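Local coordinates for TENA/THI-4 protein (Shewanella denitrificans OS217, PDB 3DDE) that is of unknown function but has a heme oxygenase-like fold and may act as an iron-containing oxidoreductase, at residues E11-T16 and V202-L207; P26-V31 and R212-V217; N58-G63 and H79-E84; H87-L92 and F100-V105; K152-Q155 and D159-P162. All coordinates share one frame; numbering follows the deposited sequence. Where two conformers were deposited one is given.

All five contacts belong to one all-helical, heme oxygenase-like chain, and two of them share the long C-terminal helix 193-223. Interactions 1 and 2 pack successive N-terminal helices, 7-24 and 26-32, on that helix, their centres about 18 Å apart. Interaction 2 also touches interaction 5: Val-31 CG1 lies 3.8 Å from Ile-154 CD1. Interactions 3 and 4 adjoin in sequence, each joining neighbouring helices; interactions 2 and 3 lie on opposite sides of the chain's centre, about 29 Å apart between centres. Interaction 4 joins two successive helices and interaction 5 ends helix 144-157, with nearest atoms about 7 Å apart. None of the five contacts involves a ligand or metal.

Interaction 1. Residues E11-T16 and V202-L207; sequences EQKVAT and VMENSL
Helices 7-24 and 193-223 run nearly parallel through Glu-11 to Thr-16 and Val-202 to Leu-207, their segment axes 10.8 Å apart at closest and crossing at -17°, with the CA atoms of Val-14 and Glu-204 7.7 Å apart. That spacing is bridged mainly by the selenomethionine at Met-203. A chi1 of -178° swings its CG away from the backbone N, and the chain runs out toward helix 7-24 before bending at its last torsion. The selenium then meets Val-14 CG2 at 3.5 Å, and the terminal methyl CE turns to Lys-13 CB at 3.9 Å. Of the two valine methyls it is thus CG2, the one beside the backbone N, that takes the selenium.

Beside this apolar pair lies a looser polar one, whose geometry holds for one of two deposited conformers of Lys-13 and is therefore doubtful. Lys-13 and Glu-204 cross at about a right angle, and the carboxylate oxygen OE2 of Glu-204 rests against the lysine's aliphatic part, 3.4 Å from CE. The ammonium NZ stays 4.6 Å from OE2, beyond a salt bridge, so any attraction between the opposite charges is probably modest. Tyr-138 of helix 134-141 packs on Met-203 as well, and Tyr-146 of helix 144-157 on Val-14. The arrangement is the near-parallel packing of first and last long helices in this heme oxygenase-like helical bundle.

Interaction 2. Residues P26-V31 and R212-V217; sequences PFIHEV and RILDDV
Phe-27 and Leu-214 bring the short helix 26-32 against the long helix 193-223, their CA atoms 6.4 Å apart and the two segment axes inclined at 69°. Phe-27, one residue after Pro-26, does most of the work. Its first torsion, chi1 173°, turns the ring out from the helix and against Leu-214 and Val-217, which meet it from the same side. Leu-214 CD2 sits 3.4 Å from CD2 of Phe-27 and 3.6 Å from its CE2, meeting the ring obliquely, while CG1 of Val-217, also oblique to the ring, lies 3.9 Å from Phe-27 CE1. An alanine here is likely to leave these two methyl groups without their partner and open a gap between the helices. Ile-28 follows, its CD1 lying in the plane of the Phe-27 ring at the edge and 4.3 Å from Leu-214 CD1, which places the leucine's two methyls against two successive residues. Farther on, Val-31 sets CG2 over the opposite face of the Phe-27 ring, offset toward the rim, and also packs on helix 144-157. Leu-40 and Ile-43 of helix 38-52 approach Phe-27 and Val-217 respectively. This is apolar core packing of a short, steeply inclined helix in the heme oxygenase-like bundle.

Interaction 3. Residues N58-G63 and H79-E84; sequences NQALVG and HHAHEE
Ala-60 and Ala-81 meet through their methyls, CB to CB 3.7 Å, where helix 55-65 and helix 71-84 run antiparallel at 166°. Having only methyls at this point allows the segment axes to come within 8.3 Å and the two CA atoms within 5.4 Å. The Ala-81 methyl points toward the opposite helix and also lies 3.8 Å from Ala-60 N, so it rests against backbone as well as side chain.

Beside the alanine pair, Gln-59 leans across with its aliphatic part. Its CB points toward helix 71-84, and CG, placed on the far side of CB from the backbone N by a chi1 of 177°, lies 3.9 Å from Ala-81 N, a van der Waals approach. The same CG meets His-80 CB at 4.3 Å. From there the glutamine chain bends at chi2 (56°), and its side chain also packs on Phe-76 and Cys-77, one turn earlier on helix 71-84, and on Arg-133. The histidine behaves differently: only its CB comes up to Gln-59, while the imidazole leads away from helix 55-65. There it meets His-178 edge-to-face and also touches the ring of Phe-76.

Phe-78 of the third subunit, another copy of the protein, packs on both Ala-60 and Ala-81. The close alanine-to-alanine crossing is characteristic of tightly packed antiparallel helices, here a helical hairpin of the heme oxygenase-like fold that also contributes to a subunit interface.

Interaction 4. Residues H87-L92 and F100-V105; sequences HELMAL and FDREDV
The junction between helix 88-97 and the short helix 102-106 is closed by Leu-92 meeting Arg-102 and Val-105. The second helix starts with an N-cap: Asp-101 OD1 accepts from Glu-103 N at 2.9 Å, the donor lying 38° out of the carboxylate plane. Arg-102 and Val-105, one turn apart on this helix, both meet Leu-92.

The leucine divides its two methyls between them. Chi1 of -168° directs its branch point into the junction. CD2 lies over one face of the Arg-102 guanidinium, offset toward the rim, 3.3 Å from CZ; the two side chains cross at about a right angle. This placing of the guanidinium holds for one of two deposited conformers of Arg-102 and is less certain than the rest. CD1 presses on Val-105, 3.4 Å from CB and equally close to CG1, tighter than usual for carbon pairs. Arg-102 gets there by bending at chi3 (92°), which folds the guanidinium back over the leucine. Leu-89, a turn earlier, touches the edge of the same group, with CD2 4.0 Å from Arg-102 NH2. Replacing Leu-92 by an alanine would probably leave the guanidinium face without its apolar cover and a gap beside Val-105.

Ile-95 of helix 88-97 also packs on Val-105, and Ala-96 on Arg-102. Chemically, the contact is hydrophobic on one side and a charged group lying flat on a methyl on the other: in the conformer described, Leu-92 shields one guanidinium face.

Interaction 5. Residues K152-Q155 and D159-P162; sequences KAIQ and DLTP
Backbone hydrogen bonding comes first: Leu-160 N donates to Gln-155 O at 3.0 Å, with an N-H...O angle of 151°. The donor lies in the carbonyl plane, on a lone pair of the oxygen. Asp-159 N is also near that oxygen, at 3.2 Å from Gln-155 O, but its angle is too poor for a bond. Asp-159 CA, too, lies 3.2 Å from Gln-155 O, so the turn is folded closely about this carbonyl.

These features make a Schellman motif ending helix 144-157. Asp-159, with positive phi (38°), is the C-prime residue, its N directed to Ser-156 O, and it turns the chain out of the helix into the loop that leads to helix 166-189.

Apolar contact is the second kind. Leu-160 points back toward the helix, its CD1 4.4 Å from Ile-154 CG2. Ile-98 and Met-165 pack on the same leucine, while Ala-36 lies against Ile-154. The same CD1 is in van der Waals contact with backbone, 4.0 Å from Ile-154 O.

Of the polar side chains, Gln-155 stretches alongside the departing loop: fully extended from chi1 (-177°) onward, it brings its CG 3.6 Å from Leu-160 O, and its NE2 is 4.0 Å from that oxygen, too long for a hydrogen bond.

Interaction 1. Residues E11-T16 and V202-L207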
# COMPACT_ATOMS: atom_id res chain seq x y z
N GLU A 11 -2.51 32.49 3.85
CA GLU A 11 -1.58 33.39 3.16
C GLU A 11 -0.64 34.07 4.14
O GLU A 11 0.55 34.22 3.86
CB GLU A 11 -2.34 34.46 2.37
CG GLU A 11 -1.45 35.52 1.71
N GLN A 12 -1.18 34.49 5.29
CA GLN A 12 -0.38 35.16 6.31
C GLN A 12 0.66 34.22 6.94
O GLN A 12 1.79 34.65 7.18
CB GLN A 12 -1.27 35.79 7.40
N LYS A 13 0.30 32.95 7.18
CA LYS A 13 1.25 32.00 7.77
C LYS A 13 2.36 31.67 6.76
O LYS A 13 3.53 31.57 7.13
CB LYS A 13 0.57 30.70 8.23
CG LYS A 13 1.08 30.12 9.57
CD LYS A 13 2.60 30.13 9.75
CE LYS A 13 3.00 29.64 11.14
NZ LYS A 13 4.43 29.92 11.46
N VAL A 14 2.00 31.52 5.49
CA VAL A 14 2.97 31.25 4.44
C VAL A 14 3.97 32.41 4.29
O VAL A 14 5.18 32.17 4.19
CB VAL A 14 2.27 30.92 3.10
CG1 VAL A 14 3.27 30.87 1.95
CG2 VAL A 14 1.53 29.58 3.23
N ALA A 15 3.46 33.64 4.29
CA ALA A 15 4.30 34.84 4.18
C ALA A 15 5.30 34.95 5.34
O ALA A 15 6.44 35.41 5.16
CB ALA A 15 3.43 36.11 4.08
N THR A 16 4.87 34.55 6.53
CA THR A 16 5.73 34.56 7.71
C THR A 16 6.83 33.52 7.59
O THR A 16 7.97 33.77 7.95
CB THR A 16 4.91 34.32 9.00
OG1 THR A 16 4.09 35.45 9.27
CG2 THR A 16 5.83 34.11 10.19
N VAL A 202 -0.07 20.31 7.25
CA VAL A 202 0.70 19.83 6.08
C VAL A 202 1.38 20.97 5.34
O VAL A 202 2.49 20.81 4.86
CB VAL A 202 -0.18 19.00 5.12
CG1 VAL A 202 0.58 18.61 3.79
CG2 VAL A 202 -0.68 17.77 5.85
N MSE A 203 0.70 22.11 5.23
CA MSE A 203 1.25 23.28 4.58
C MSE A 203 2.56 23.66 5.26
O MSE A 203 3.58 23.90 4.62
CB MSE A 203 0.25 24.44 4.72
CG MSE A 203 0.63 25.76 4.04
SE MSE A 203 -0.67 27.14 4.47
CE MSE A 203 -0.20 27.44 6.33
N GLU A 204 2.49 23.73 6.59
CA GLU A 204 3.61 24.13 7.42
C GLU A 204 4.77 23.15 7.35
O GLU A 204 5.90 23.55 7.11
CB GLU A 204 3.18 24.29 8.88
CG GLU A 204 2.35 25.54 9.16
CD GLU A 204 1.81 25.60 10.60
OE1 GLU A 204 1.89 24.58 11.31
OE2 GLU A 204 1.29 26.65 11.04
N ASN A 205 4.48 21.86 7.55
CA ASN A 205 5.56 20.89 7.62
C ASN A 205 6.16 20.64 6.26
O ASN A 205 7.37 20.52 6.15
CB ASN A 205 5.14 19.58 8.32
CG ASN A 205 6.35 18.78 8.82
OD1 ASN A 205 7.16 19.29 9.61
ND2 ASN A 205 6.47 17.53 8.38
N SER A 206 5.36 20.58 5.22
CA SER A 206 5.91 20.38 3.87
C SER A 206 6.88 21.52 3.51
O SER A 206 7.89 21.28 2.85
CB SER A 206 4.81 20.19 2.82
OG SER A 206 3.92 21.30 2.79
N LEU A 207 6.59 22.74 3.94
CA LEU A 207 7.44 23.90 3.66
C LEU A 207 8.68 23.88 4.56
O LEU A 207 9.77 24.17 4.09
CB LEU A 207 6.63 25.20 3.82
CG LEU A 207 7.31 26.54 3.48
CD1 LEU A 207 8.05 26.50 2.17
CD2 LEU A 207 6.29 27.67 3.48

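Interaction 2. Residues P26-V31 and R212-V217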
# COMPACT_ATOMS: atom_id res chain seq x y z
N PRO A 26 21.61 30.36 4.00
CA PRO A 26 22.83 30.85 3.39
C PRO A 26 22.80 30.67 1.88
O PRO A 26 23.45 31.43 1.15
CB PRO A 26 23.92 29.95 3.99
CG PRO A 26 23.33 29.38 5.19
CD PRO A 26 21.89 29.22 4.88
N PHE A 27 22.10 29.64 1.42
CA PHE A 27 21.91 29.35 0.00
C PHE A 27 21.26 30.56 -0.67
O PHE A 27 21.76 31.07 -1.68
CB PHE A 27 21.05 28.09 -0.18
CG PHE A 27 20.66 27.81 -1.61
CD1 PHE A 27 21.46 27.03 -2.43
CD2 PHE A 27 19.48 28.32 -2.13
CE1 PHE A 27 21.10 26.78 -3.75
CE2 PHE A 27 19.11 28.07 -3.44
CZ PHE A 27 19.93 27.30 -4.26
N ILE A 28 20.16 31.04 -0.09
CA ILE A 28 19.43 32.19 -0.63
C ILE A 28 20.27 33.46 -0.62
O ILE A 28 20.21 34.23 -1.57
CB ILE A 28 18.10 32.45 0.14
CG1 ILE A 28 17.16 31.24 0.11
CG2 ILE A 28 17.38 33.67 -0.43
CD1 ILE A 28 16.58 30.91 -1.25
N HIS A 29 21.07 33.69 0.43
CA HIS A 29 21.89 34.91 0.47
C HIS A 29 22.98 34.82 -0.59
O HIS A 29 23.26 35.79 -1.27
CB HIS A 29 22.54 35.21 1.82
CG HIS A 29 21.62 35.07 2.99
ND1 HIS A 29 22.08 34.96 4.29
CD2 HIS A 29 20.27 34.94 3.06
CE1 HIS A 29 21.05 34.81 5.10
NE2 HIS A 29 19.94 34.79 4.38
N GLU A 30 23.60 33.65 -0.72
CA GLU A 30 24.65 33.43 -1.72
C GLU A 30 24.12 33.82 -3.11
O GLU A 30 24.82 34.48 -3.89
CB GLU A 30 25.08 31.96 -1.70
CG GLU A 30 26.11 31.53 -2.74
CD GLU A 30 27.52 31.99 -2.45
OE1 GLU A 30 27.75 32.74 -1.48
OE2 GLU A 30 28.43 31.59 -3.22
N VAL A 31 22.89 33.41 -3.41
CA VAL A 31 22.25 33.71 -4.69
C VAL A 31 21.98 35.21 -4.86
O VAL A 31 22.39 35.82 -5.86
CB VAL A 31 20.93 32.91 -4.88
CG1 VAL A 31 20.23 33.30 -6.17
CG2 VAL A 31 21.20 31.40 -4.85
N ARG A 212 14.64 22.51 4.52
CA ARG A 212 15.79 21.69 4.91
C ARG A 212 16.58 21.20 3.69
O ARG A 212 17.74 20.86 3.83
CB ARG A 212 15.37 20.48 5.75
CG ARG A 212 14.64 20.81 7.08
CD ARG A 212 15.00 19.77 8.15
NE ARG A 212 14.84 18.50 7.53
CZ ARG A 212 15.56 17.40 7.70
NH1 ARG A 212 16.58 17.34 8.53
NH2 ARG A 212 15.23 16.34 6.97
N ILE A 213 15.93 21.12 2.53
CA ILE A 213 16.60 20.72 1.30
C ILE A 213 17.67 21.77 0.93
O ILE A 213 18.78 21.42 0.55
CB ILE A 213 15.59 20.51 0.13
CG1 ILE A 213 14.65 19.33 0.44
CG2 ILE A 213 16.31 20.27 -1.18
CD1 ILE A 213 13.63 19.01 -0.67
N LEU A 214 17.34 23.05 1.09
CA LEU A 214 18.28 24.16 0.86
C LEU A 214 19.54 24.03 1.74
O LEU A 214 20.66 24.34 1.30
CB LEU A 214 17.59 25.48 1.17
CG LEU A 214 16.46 25.94 0.25
CD1 LEU A 214 15.75 27.19 0.81
CD2 LEU A 214 17.02 26.21 -1.13
N ASP A 215 19.35 23.57 2.98
CA ASP A 215 20.44 23.34 3.94
C ASP A 215 21.34 22.18 3.49
O ASP A 215 22.56 22.25 3.58
CB ASP A 215 19.89 23.03 5.34
CG ASP A 215 19.01 24.14 5.88
OD1 ASP A 215 19.20 25.32 5.48
OD2 ASP A 215 18.12 23.83 6.72
N ASP A 216 20.74 21.09 3.03
CA ASP A 216 21.53 19.97 2.49
C ASP A 216 22.25 20.37 1.22
O ASP A 216 23.42 20.02 1.03
CB ASP A 216 20.66 18.73 2.19
CG ASP A 216 20.45 17.86 3.39
OD1 ASP A 216 20.82 18.29 4.49
OD2 ASP A 216 19.91 16.76 3.23
N VAL A 217 21.56 21.10 0.36
CA VAL A 217 22.18 21.59 -0.89
C VAL A 217 23.41 22.45 -0.58
O VAL A 217 24.47 22.29 -1.21
CB VAL A 217 21.18 22.38 -1.78
CG1 VAL A 217 21.89 23.04 -2.98
CG2 VAL A 217 20.07 21.48 -2.25

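Interaction 3. Residues N58-G63 and H79-E84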
# COMPACT_ATOMS: atom_id res chain seq x y z
N ASN A 58 2.02 10.77 -5.58
CA ASN A 58 1.41 10.96 -4.28
C ASN A 58 0.06 11.73 -4.35
O ASN A 58 -0.82 11.52 -3.51
CB ASN A 58 2.40 11.45 -3.20
CG ASN A 58 3.05 12.81 -3.49
OD1 ASN A 58 2.38 13.81 -3.85
ND2 ASN A 58 4.34 12.87 -3.26
N GLN A 59 -0.12 12.57 -5.38
CA GLN A 59 -1.40 13.23 -5.61
C GLN A 59 -2.47 12.19 -6.01
O GLN A 59 -3.59 12.21 -5.49
CB GLN A 59 -1.27 14.30 -6.70
CG GLN A 59 -2.57 15.02 -7.07
CD GLN A 59 -3.25 15.67 -5.88
OE1 GLN A 59 -3.03 16.86 -5.60
NE2 GLN A 59 -4.03 14.89 -5.13
N ALA A 60 -2.12 11.29 -6.92
CA ALA A 60 -3.04 10.24 -7.33
C ALA A 60 -3.39 9.33 -6.14
O ALA A 60 -4.50 8.82 -6.04
CB ALA A 60 -2.47 9.41 -8.52
N LEU A 61 -2.44 9.16 -5.22
CA LEU A 61 -2.64 8.29 -4.06
C LEU A 61 -3.77 8.76 -3.12
O LEU A 61 -4.48 7.93 -2.54
CB LEU A 61 -1.31 8.14 -3.31
CG LEU A 61 -1.16 7.04 -2.26
CD1 LEU A 61 -1.54 5.65 -2.81
CD2 LEU A 61 0.28 7.06 -1.75
N VAL A 62 -3.94 10.08 -2.97
CA VAL A 62 -5.04 10.62 -2.17
C VAL A 62 -6.39 10.05 -2.68
O VAL A 62 -7.27 9.68 -1.89
CB VAL A 62 -5.11 12.17 -2.25
CG1 VAL A 62 -6.31 12.73 -1.42
CG2 VAL A 62 -3.77 12.84 -1.84
N GLY A 63 -6.54 10.00 -4.01
CA GLY A 63 -7.77 9.50 -4.64
C GLY A 63 -8.00 8.01 -4.49
O GLY A 63 -9.12 7.54 -4.48
N HIS A 79 -6.97 14.32 -12.02
CA HIS A 79 -6.70 15.35 -13.00
C HIS A 79 -5.35 15.99 -12.75
O HIS A 79 -4.55 16.11 -13.68
CB HIS A 79 -7.75 16.46 -12.98
CG HIS A 79 -7.36 17.66 -13.78
ND1 HIS A 79 -7.24 17.62 -15.15
CD2 HIS A 79 -7.02 18.91 -13.41
CE1 HIS A 79 -6.86 18.81 -15.59
NE2 HIS A 79 -6.71 19.61 -14.55
N HIS A 80 -5.10 16.41 -11.52
CA HIS A 80 -3.83 17.05 -11.20
C HIS A 80 -2.64 16.13 -11.25
O HIS A 80 -1.54 16.58 -11.59
CB HIS A 80 -3.90 17.88 -9.92
CG HIS A 80 -4.54 19.20 -10.15
ND1 HIS A 80 -3.82 20.29 -10.58
CD2 HIS A 80 -5.84 19.58 -10.16
CE1 HIS A 80 -4.64 21.30 -10.78
NE2 HIS A 80 -5.87 20.90 -10.54
N ALA A 81 -2.84 14.85 -10.95
CA ALA A 81 -1.77 13.85 -11.07
C ALA A 81 -1.39 13.78 -12.57
O ALA A 81 -0.21 13.72 -12.93
CB ALA A 81 -2.24 12.46 -10.55
N HIS A 82 -2.40 13.79 -13.42
CA HIS A 82 -2.17 13.77 -14.87
C HIS A 82 -1.41 15.02 -15.34
O HIS A 82 -0.50 14.92 -16.17
CB HIS A 82 -3.49 13.65 -15.60
CG HIS A 82 -3.39 13.77 -17.09
ND1 HIS A 82 -4.02 14.77 -17.80
CD2 HIS A 82 -2.72 13.03 -18.00
CE1 HIS A 82 -3.78 14.61 -19.09
NE2 HIS A 82 -2.98 13.57 -19.24
N GLU A 83 -1.79 16.18 -14.81
CA GLU A 83 -1.13 17.44 -15.15
C GLU A 83 0.33 17.50 -14.67
O GLU A 83 1.19 18.04 -15.38
CB GLU A 83 -1.91 18.65 -14.62
CG GLU A 83 -3.21 18.88 -15.37
CD GLU A 83 -2.97 19.05 -16.85
OE1 GLU A 83 -2.33 20.05 -17.25
OE2 GLU A 83 -3.44 18.18 -17.63
N GLU A 84 0.60 16.92 -13.50
CA GLU A 84 1.96 16.89 -12.96
C GLU A 84 2.88 15.84 -13.58
O GLU A 84 4.08 15.96 -13.48
CB GLU A 84 1.95 16.65 -11.45
CG GLU A 84 1.33 17.77 -10.68
CD GLU A 84 2.07 19.08 -10.89
OE1 GLU A 84 3.20 19.20 -10.37
OE2 GLU A 84 1.53 19.96 -11.59

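Interaction 4. Residues H87-L92 and F100-V105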
# COMPACT_ATOMS: atom_id res chain seq x y z
N HIS A 87 6.62 16.37 -15.04
CA HIS A 87 7.10 17.71 -14.70
C HIS A 87 8.58 17.71 -14.30
O HIS A 87 9.29 18.70 -14.53
CB HIS A 87 6.21 18.31 -13.59
CG HIS A 87 6.50 19.74 -13.27
ND1 HIS A 87 6.41 20.75 -14.21
CD2 HIS A 87 6.80 20.34 -12.10
CE1 HIS A 87 6.69 21.91 -13.63
NE2 HIS A 87 6.93 21.69 -12.35
N GLU A 88 9.06 16.61 -13.70
CA GLU A 88 10.47 16.51 -13.31
C GLU A 88 11.41 16.57 -14.54
O GLU A 88 12.57 16.98 -14.43
CB GLU A 88 10.76 15.23 -12.48
CG GLU A 88 10.85 13.86 -13.22
CD GLU A 88 9.50 13.27 -13.62
OE1 GLU A 88 8.46 13.87 -13.27
OE2 GLU A 88 9.49 12.21 -14.31
N LEU A 89 10.91 16.19 -15.70
CA LEU A 89 11.74 16.24 -16.91
C LEU A 89 12.18 17.66 -17.23
O LEU A 89 13.27 17.86 -17.75
CB LEU A 89 11.04 15.57 -18.10
CG LEU A 89 10.84 14.07 -17.91
CD1 LEU A 89 10.07 13.46 -19.06
CD2 LEU A 89 12.19 13.38 -17.74
N MSE A 90 11.36 18.65 -16.86
CA MSE A 90 11.70 20.07 -17.06
C MSE A 90 12.91 20.47 -16.23
O MSE A 90 13.72 21.29 -16.65
CB MSE A 90 10.51 20.98 -16.73
CG MSE A 90 9.24 20.68 -17.51
SE MSE A 90 7.86 22.03 -17.22
CE MSE A 90 8.56 23.45 -18.39
N ALA A 91 13.04 19.91 -15.03
CA ALA A 91 14.19 20.21 -14.16
C ALA A 91 15.44 19.54 -14.74
O ALA A 91 16.52 20.13 -14.74
CB ALA A 91 13.93 19.71 -12.76
N LEU A 92 15.27 18.33 -15.26
CA LEU A 92 16.36 17.56 -15.85
C LEU A 92 16.82 18.23 -17.15
O LEU A 92 17.99 18.18 -17.48
CB LEU A 92 15.93 16.11 -16.07
CG LEU A 92 17.03 15.10 -16.42
CD1 LEU A 92 18.02 14.98 -15.27
CD2 LEU A 92 16.40 13.73 -16.74
N PHE A 100 25.49 20.09 -18.17
CA PHE A 100 25.70 18.87 -17.36
C PHE A 100 24.97 17.65 -17.93
O PHE A 100 24.00 17.77 -18.68
CB PHE A 100 25.28 19.08 -15.88
CG PHE A 100 26.06 20.15 -15.18
CD1 PHE A 100 27.44 20.01 -14.98
CD2 PHE A 100 25.44 21.29 -14.71
CE1 PHE A 100 28.17 20.99 -14.34
CE2 PHE A 100 26.16 22.28 -14.06
CZ PHE A 100 27.53 22.13 -13.87
N ASP A 101 25.43 16.48 -17.50
CA ASP A 101 24.96 15.19 -17.98
C ASP A 101 23.67 14.74 -17.29
O ASP A 101 23.62 14.61 -16.07
CB ASP A 101 26.09 14.17 -17.71
CG ASP A 101 25.96 12.90 -18.53
OD1 ASP A 101 24.83 12.49 -18.86
OD2 ASP A 101 27.02 12.30 -18.85
N ARG A 102 22.62 14.50 -18.08
CA ARG A 102 21.34 14.05 -17.54
C ARG A 102 21.56 12.76 -16.76
O ARG A 102 20.96 12.57 -15.71
CB ARG A 102 20.30 13.82 -18.65
CG ARG A 102 19.99 15.06 -19.51
CD ARG A 102 19.03 14.77 -20.68
NE ARG A 102 17.61 14.99 -20.38
CZ ARG A 102 16.72 14.05 -20.05
NH1 ARG A 102 17.05 12.77 -19.94
NH2 ARG A 102 15.46 14.42 -19.82
N GLU A 103 22.45 11.90 -17.26
CA GLU A 103 22.72 10.61 -16.63
C GLU A 103 23.28 10.66 -15.23
O GLU A 103 22.98 9.77 -14.43
CB GLU A 103 23.59 9.71 -17.53
CG GLU A 103 22.83 9.21 -18.75
CD GLU A 103 21.60 8.38 -18.41
OE1 GLU A 103 21.54 7.81 -17.27
OE2 GLU A 103 20.67 8.31 -19.27
N ASP A 104 24.07 11.68 -14.91
CA ASP A 104 24.59 11.84 -13.55
C ASP A 104 23.45 12.11 -12.57
O ASP A 104 23.55 11.77 -11.39
CB ASP A 104 25.61 13.01 -13.42
CG ASP A 104 26.91 12.79 -14.22
OD1 ASP A 104 27.16 11.66 -14.70
OD2 ASP A 104 27.69 13.76 -14.35
N VAL A 105 22.37 12.73 -13.07
CA VAL A 105 21.19 13.04 -12.27
C VAL A 105 20.33 11.81 -12.07
O VAL A 105 19.91 11.51 -10.96
CB VAL A 105 20.33 14.16 -12.91
CG1 VAL A 105 19.06 14.41 -12.07
CG2 VAL A 105 21.13 15.45 -13.06

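Interaction 5. Residues K152-Q155 and D159-P162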
# COMPACT_ATOMS: atom_id res chain seq x y z
N LYS A 152 15.25 35.70 -10.25
CA LYS A 152 15.78 36.79 -11.08
C LYS A 152 17.29 36.99 -10.88
O LYS A 152 18.00 37.34 -11.83
CB LYS A 152 15.00 38.08 -10.83
CG LYS A 152 13.56 38.02 -11.33
N ALA A 153 17.78 36.78 -9.66
CA ALA A 153 19.21 36.90 -9.37
C ALA A 153 20.01 35.74 -9.99
O ALA A 153 21.15 35.94 -10.44
CB ALA A 153 19.47 36.98 -7.88
N ILE A 154 19.43 34.54 -10.03
CA ILE A 154 20.11 33.38 -10.62
C ILE A 154 20.23 33.60 -12.13
O ILE A 154 21.28 33.35 -12.74
CB ILE A 154 19.38 32.04 -10.33
CG1 ILE A 154 20.38 30.88 -10.23
CG2 ILE A 154 18.28 31.74 -11.35
CD1 ILE A 154 21.06 30.80 -8.85
N GLN A 155 19.14 34.09 -12.71
CA GLN A 155 19.06 34.38 -14.12
C GLN A 155 20.11 35.42 -14.55
O GLN A 155 20.65 35.33 -15.65
CB GLN A 155 17.63 34.86 -14.43
CG GLN A 155 17.31 35.15 -15.89
CD GLN A 155 15.83 35.42 -16.10
OE1 GLN A 155 14.97 35.25 -15.08
NE2 GLN A 155 15.49 35.81 -17.44
N ASP A 159 23.60 34.32 -16.34
CA ASP A 159 23.10 34.82 -17.63
C ASP A 159 22.30 33.74 -18.37
O ASP A 159 22.63 33.34 -19.49
CB ASP A 159 24.25 35.39 -18.47
CG ASP A 159 23.77 36.35 -19.52
OD1 ASP A 159 22.58 36.30 -19.89
OD2 ASP A 159 24.58 37.18 -19.99
N LEU A 160 21.22 33.28 -17.73
CA LEU A 160 20.36 32.23 -18.25
C LEU A 160 19.22 32.77 -19.10
O LEU A 160 18.74 33.88 -18.89
CB LEU A 160 19.77 31.40 -17.09
CG LEU A 160 20.79 30.57 -16.29
CD1 LEU A 160 20.23 30.12 -14.92
CD2 LEU A 160 21.28 29.37 -17.10
N THR A 161 18.79 31.96 -20.06
CA THR A 161 17.68 32.29 -20.95
C THR A 161 16.52 31.45 -20.45
O THR A 161 16.73 30.57 -19.64
CB THR A 161 18.00 31.87 -22.41
OG1 THR A 161 18.01 30.43 -22.51
CG2 THR A 161 19.34 32.42 -22.85
N PRO A 162 15.29 31.72 -20.93
CA PRO A 162 14.15 30.88 -20.52
C PRO A 162 14.35 29.37 -20.76
O PRO A 162 13.65 28.55 -20.15
CB PRO A 162 12.99 31.40 -21.38
CG PRO A 162 13.58 32.32 -22.38
CD PRO A 162 14.86 32.81 -21.82